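PfhB2 (PDB 6U8T) is a toxin whose YopT-like domain is a cysteine protease of the papain-like clan that probably cleaves host proteins. Local coordinates at residues D32-H44 / A74-M86. The protein carries 1 engineered substitution. Numbering follows the deposited sequence.
Engineered in segment 32-44: Ser38 (natural residue Cys).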
loop_
_atom_site.group_PDB
_atom_site.type_symbol
_atom_site.label_atom_id
_atom_site.label_comp_id
_atom_site.label_asym_id
_atom_site.label_seq_id
_atom_site.Cartn_x
_atom_site.Cartn_y
_atom_site.Cartn_z
ATOM N N ASP C 32 -8.241 -0.187 4.552
ATOM C CA ASP C 32 -9.323 0.692 4.035
ATOM C C ASP C 32 -10.139 1.245 5.218
ATOM O O ASP C 32 -10.322 2.469 5.273
ATOM C CB ASP C 32 -10.199 -0.062 3.037
ATOM C CG ASP C 32 -11.027 0.865 2.157
ATOM O OD1 ASP C 32 -10.454 1.772 1.534
ATOM O OD2 ASP C 32 -12.245 0.687 2.111
ATOM N N THR C 33 -10.616 0.386 6.126
ATOM C CA THR C 33 -11.462 0.801 7.271
ATOM C C THR C 33 -10.672 1.797 8.136
ATOM O O THR C 33 -11.259 2.756 8.661
ATOM C CB THR C 33 -11.908 -0.398 8.119
ATOM O OG1 THR C 33 -12.824 -1.162 7.344
ATOM C CG2 THR C 33 -12.607 -0.008 9.399
ATOM N N GLN C 34 -9.393 1.509 8.350
ATOM C CA GLN C 34 -8.488 2.266 9.238
ATOM C C GLN C 34 -8.215 3.663 8.637
ATOM O O GLN C 34 -8.008 4.610 9.402
ATOM C CB GLN C 34 -7.229 1.440 9.493
ATOM C CG GLN C 34 -6.552 1.811 10.802
ATOM C CD GLN C 34 -7.454 1.574 11.986
ATOM O OE1 GLN C 34 -8.126 0.567 12.078
ATOM N NE2 GLN C 34 -7.447 2.492 12.927
ATOM N N HIS C 35 -8.304 3.807 7.331
ATOM C CA HIS C 35 -8.286 5.134 6.670
ATOM C C HIS C 35 -9.503 5.947 7.151
ATOM O O HIS C 35 -9.336 7.113 7.547
ATOM C CB HIS C 35 -8.161 5.006 5.148
ATOM C CG HIS C 35 -8.106 6.336 4.470
ATOM N ND1 HIS C 35 -8.745 6.583 3.277
ATOM C CD2 HIS C 35 -7.574 7.522 4.866
ATOM C CE1 HIS C 35 -8.553 7.832 2.924
ATOM N NE2 HIS C 35 -7.841 8.436 3.876
ATOM N N GLY C 36 -10.683 5.341 7.121
ATOM C CA GLY C 36 -11.930 5.916 7.662
ATOM C C GLY C 36 -11.746 6.443 9.087
ATOM O O GLY C 36 -12.163 7.607 9.377
ATOM N N VAL C 37 -11.164 5.605 9.947
ATOM C CA VAL C 37 -10.994 5.916 11.395
ATOM C C VAL C 37 -9.969 7.058 11.541
ATOM O O VAL C 37 -10.171 7.907 12.392
ATOM C CB VAL C 37 -10.551 4.677 12.194
ATOM C CG1 VAL C 37 -10.234 5.030 13.637
ATOM C CG2 VAL C 37 -11.608 3.602 12.139
ATOM N N SER C 38 -8.904 7.034 10.753
ATOM C CA SER C 38 -7.799 8.012 10.817
ATOM C C SER C 38 -8.309 9.382 10.374
ATOM O O SER C 38 -8.094 10.373 11.115
ATOM C CB SER C 38 -6.613 7.527 10.011
ATOM O OG SER C 38 -5.986 6.435 10.735
ATOM N N GLU C 39 -9.009 9.416 9.244
ATOM C CA GLU C 39 -9.641 10.627 8.672
ATOM C C GLU C 39 -10.618 11.206 9.694
ATOM O O GLU C 39 -10.466 12.386 10.058
ATOM C CB GLU C 39 -10.347 10.313 7.354
ATOM C CG GLU C 39 -11.066 11.505 6.750
ATOM C CD GLU C 39 -10.175 12.504 6.017
ATOM O OE1 GLU C 39 -8.937 12.304 6.034
ATOM O OE2 GLU C 39 -10.730 13.503 5.427
ATOM N N SER C 40 -11.562 10.400 10.183
ATOM C CA SER C 40 -12.612 10.860 11.113
ATOM C C SER C 40 -11.941 11.366 12.401
ATOM O O SER C 40 -12.372 12.435 12.906
ATOM C CB SER C 40 -13.619 9.769 11.389
ATOM O OG SER C 40 -14.576 10.194 12.349
ATOM N N THR C 41 -10.915 10.669 12.916
ATOM C CA THR C 41 -10.254 11.041 14.184
ATOM C C THR C 41 -9.513 12.374 14.014
ATOM O O THR C 41 -9.657 13.213 14.887
ATOM C CB THR C 41 -9.248 10.003 14.684
ATOM O OG1 THR C 41 -9.886 8.733 14.798
ATOM C CG2 THR C 41 -8.660 10.432 16.025
ATOM N N CYS C 42 -8.774 12.543 12.916
ATOM C CA CYS C 42 -8.051 13.788 12.609
ATOM C C CYS C 42 -9.053 14.947 12.478
ATOM O O CYS C 42 -8.770 16.036 13.032
ATOM C CB CYS C 42 -7.173 13.640 11.372
ATOM S SG CYS C 42 -5.693 12.657 11.702
ATOM N N ALA C 43 -10.193 14.734 11.817
ATOM C CA ALA C 43 -11.246 15.761 11.725
ATOM C C ALA C 43 -11.657 16.166 13.135
ATOM O O ALA C 43 -11.748 17.370 13.414
ATOM C CB ALA C 43 -12.437 15.263 10.934
ATOM N N HIS C 44 -11.923 15.191 14.006
ATOM C CA HIS C 44 -12.393 15.492 15.404
ATOM C C HIS C 44 -11.299 16.232 16.160
ATOM O O HIS C 44 -11.634 17.207 16.824
ATOM C CB HIS C 44 -12.834 14.229 16.125
ATOM C CG HIS C 44 -14.200 13.777 15.752
ATOM N ND1 HIS C 44 -14.487 13.139 14.539
ATOM C CD2 HIS C 44 -15.348 13.803 16.472
ATOM C CE1 HIS C 44 -15.770 12.820 14.528
ATOM N NE2 HIS C 44 -16.317 13.244 15.707
ATOM N N ALA C 74 -16.390 10.673 22.162
ATOM C CA ALA C 74 -15.520 11.002 21.017
ATOM C C ALA C 74 -15.506 9.794 20.069
ATOM O O ALA C 74 -15.606 9.993 18.845
ATOM C CB ALA C 74 -14.134 11.391 21.489
ATOM N N ILE C 75 -15.428 8.583 20.637
ATOM C CA ILE C 75 -15.369 7.295 19.880
ATOM C C ILE C 75 -16.673 7.147 19.073
ATOM O O ILE C 75 -16.603 6.798 17.873
ATOM C CB ILE C 75 -15.123 6.092 20.817
ATOM C CG1 ILE C 75 -13.658 6.037 21.265
ATOM C CG2 ILE C 75 -15.537 4.785 20.173
ATOM C CD1 ILE C 75 -13.438 5.334 22.622
ATOM N N ASP C 76 -17.807 7.414 19.705
ATOM C CA ASP C 76 -19.147 7.265 19.088
ATOM C C ASP C 76 -19.236 8.237 17.912
ATOM O O ASP C 76 -19.664 7.821 16.836
ATOM C CB ASP C 76 -20.277 7.498 20.107
ATOM C CG ASP C 76 -20.321 6.482 21.240
ATOM O OD1 ASP C 76 -19.812 5.338 21.050
ATOM O OD2 ASP C 76 -20.838 6.870 22.337
ATOM N N SER C 77 -18.852 9.483 18.122
ATOM C CA SER C 77 -18.900 10.564 17.096
ATOM C C SER C 77 -17.919 10.260 15.950
ATOM O O SER C 77 -18.254 10.508 14.800
ATOM C CB SER C 77 -18.631 11.879 17.731
ATOM O OG SER C 77 -18.788 12.910 16.780
ATOM N N ILE C 78 -16.740 9.725 16.266
ATOM C CA ILE C 78 -15.721 9.335 15.267
ATOM C C ILE C 78 -16.281 8.190 14.397
ATOM O O ILE C 78 -16.116 8.242 13.166
ATOM C CB ILE C 78 -14.398 8.972 15.970
ATOM C CG1 ILE C 78 -13.686 10.254 16.432
ATOM C CG2 ILE C 78 -13.517 8.113 15.043
ATOM C CD1 ILE C 78 -12.467 10.023 17.303
ATOM N N LYS C 79 -16.931 7.205 15.017
ATOM C CA LYS C 79 -17.534 6.039 14.326
ATOM C C LYS C 79 -18.651 6.518 13.381
ATOM O O LYS C 79 -18.694 5.998 12.254
ATOM C CB LYS C 79 -18.025 5.019 15.351
ATOM C CG LYS C 79 -16.936 4.044 15.786
ATOM C CD LYS C 79 -17.315 3.130 16.914
ATOM C CE LYS C 79 -16.830 1.713 16.690
ATOM N NZ LYS C 79 -15.365 1.643 16.893
ATOM N N LYS C 80 -19.478 7.471 13.813
ATOM C CA LYS C 80 -20.556 8.079 12.985
ATOM C C LYS C 80 -19.951 8.673 11.701
ATOM O O LYS C 80 -20.427 8.324 10.602
ATOM C CB LYS C 80 -21.284 9.204 13.722
ATOM C CG LYS C 80 -22.764 9.054 14.027
ATOM C CD LYS C 80 -23.226 10.164 15.036
ATOM C CE LYS C 80 -23.284 9.743 16.514
ATOM N NZ LYS C 80 -22.427 10.530 17.458
ATOM N N LEU C 81 -18.978 9.587 11.836
ATOM C CA LEU C 81 -18.340 10.267 10.681
ATOM C C LEU C 81 -17.648 9.219 9.794
ATOM O O LEU C 81 -17.693 9.329 8.572
ATOM C CB LEU C 81 -17.333 11.297 11.194
ATOM C CG LEU C 81 -16.627 12.109 10.115
ATOM C CD1 LEU C 81 -17.658 12.688 9.139
ATOM C CD2 LEU C 81 -15.776 13.227 10.724
ATOM N N GLN C 82 -16.971 8.251 10.402
ATOM C CA GLN C 82 -16.209 7.220 9.678
ATOM C C GLN C 82 -17.182 6.432 8.758
ATOM O O GLN C 82 -16.861 6.185 7.618
ATOM C CB GLN C 82 -15.519 6.334 10.698
ATOM C CG GLN C 82 -14.790 5.158 10.067
ATOM C CD GLN C 82 -14.745 3.995 11.026
ATOM O OE1 GLN C 82 -14.707 4.172 12.247
ATOM N NE2 GLN C 82 -14.541 2.819 10.488
ATOM N N THR C 83 -18.341 6.042 9.273
ATOM C CA THR C 83 -19.447 5.378 8.544
ATOM C C THR C 83 -19.863 6.208 7.321
ATOM O O THR C 83 -19.933 5.628 6.231
ATOM C CB THR C 83 -20.616 5.180 9.506
ATOM O OG1 THR C 83 -20.191 3.940 10.051
ATOM C CG2 THR C 83 -21.991 5.152 8.887
ATOM N N GLU C 84 -20.183 7.479 7.520
ATOM C CA GLU C 84 -20.545 8.419 6.431
ATOM C C GLU C 84 -19.404 8.459 5.388
ATOM O O GLU C 84 -19.671 8.263 4.177
ATOM C CB GLU C 84 -20.908 9.772 7.036
ATOM C CG GLU C 84 -22.282 9.745 7.683
ATOM C CD GLU C 84 -22.560 10.802 8.733
ATOM O OE1 GLU C 84 -21.683 11.693 8.914
ATOM O OE2 GLU C 84 -23.638 10.712 9.391
ATOM N N PHE C 85 -18.175 8.589 5.855
ATOM C CA PHE C 85 -16.963 8.631 5.002
ATOM C C PHE C 85 -16.868 7.375 4.133
ATOM O O PHE C 85 -16.617 7.437 2.939
ATOM C CB PHE C 85 -15.740 8.838 5.880
ATOM C CG PHE C 85 -14.451 8.910 5.109
ATOM C CD1 PHE C 85 -13.956 10.139 4.696
ATOM C CD2 PHE C 85 -13.699 7.776 4.867
ATOM C CE1 PHE C 85 -12.737 10.237 4.045
ATOM C CE2 PHE C 85 -12.491 7.872 4.197
ATOM C CZ PHE C 85 -12.013 9.105 3.793
HETATM N N MSE C 86 -17.115 6.237 4.761
HETATM C CA MSE C 86 -17.017 4.913 4.155
HETATM C C MSE C 86 -18.108 4.719 3.103
HETATM O O MSE C 86 -17.884 3.988 2.160
HETATM C CB MSE C 86 -17.215 3.840 5.236
HETATM C CG MSE C 86 -16.227 2.717 5.245
HETATM SE SE MSE C 86 -14.607 3.308 6.143
HETATM C CE MSE C 86 -13.352 3.947 4.748
#
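With CG anti to its carbonyl carbon (chi1 -80°), His44 swings its imidazole onto helix 72-87, where Ser77, its OG anti to the backbone N, meets the ring edge: NE2 of His44 and OG of Ser77 lie 2.7 Å apart in a nearly straight hydrogen bond (166°). At the other ring nitrogen, ND1 of His44 donates to Ser40 O at 2.8 Å, approaching above the carbonyl plane, opposite the face used by His44 N. Ile78 CG1 sits over the ring centre in a CH-pi contact, 3.6 Å from the centroid of the His44 ring. One turn back, Ser40 OG donates to Ile78 O (2.6 Å) on an in-plane lone pair, adding to the helical bond from Gln82 N. Helices 20-51 and 72-87 pack knobs-into-holes, segment axes 8.4 Å apart at 124°: Ile78 enters among Val37, Ser40, Thr41 and His44, Gln82 among Thr33, Gly36, Val37 and Ser40. Gly36, lacking a side chain, lets Gln82 CG within 3.4 Å of Gly36 C. Phe85 meets the His35 face edge-to-face, under Glu39 CB; Glu39 OE2 salt-bridges Lys151, and OE1 hydrogen-bonds Thr162 of the second subunit. Bonds at both ring nitrogens and Ile78 over one face thus fix the rotation of the buried His44 imidazole.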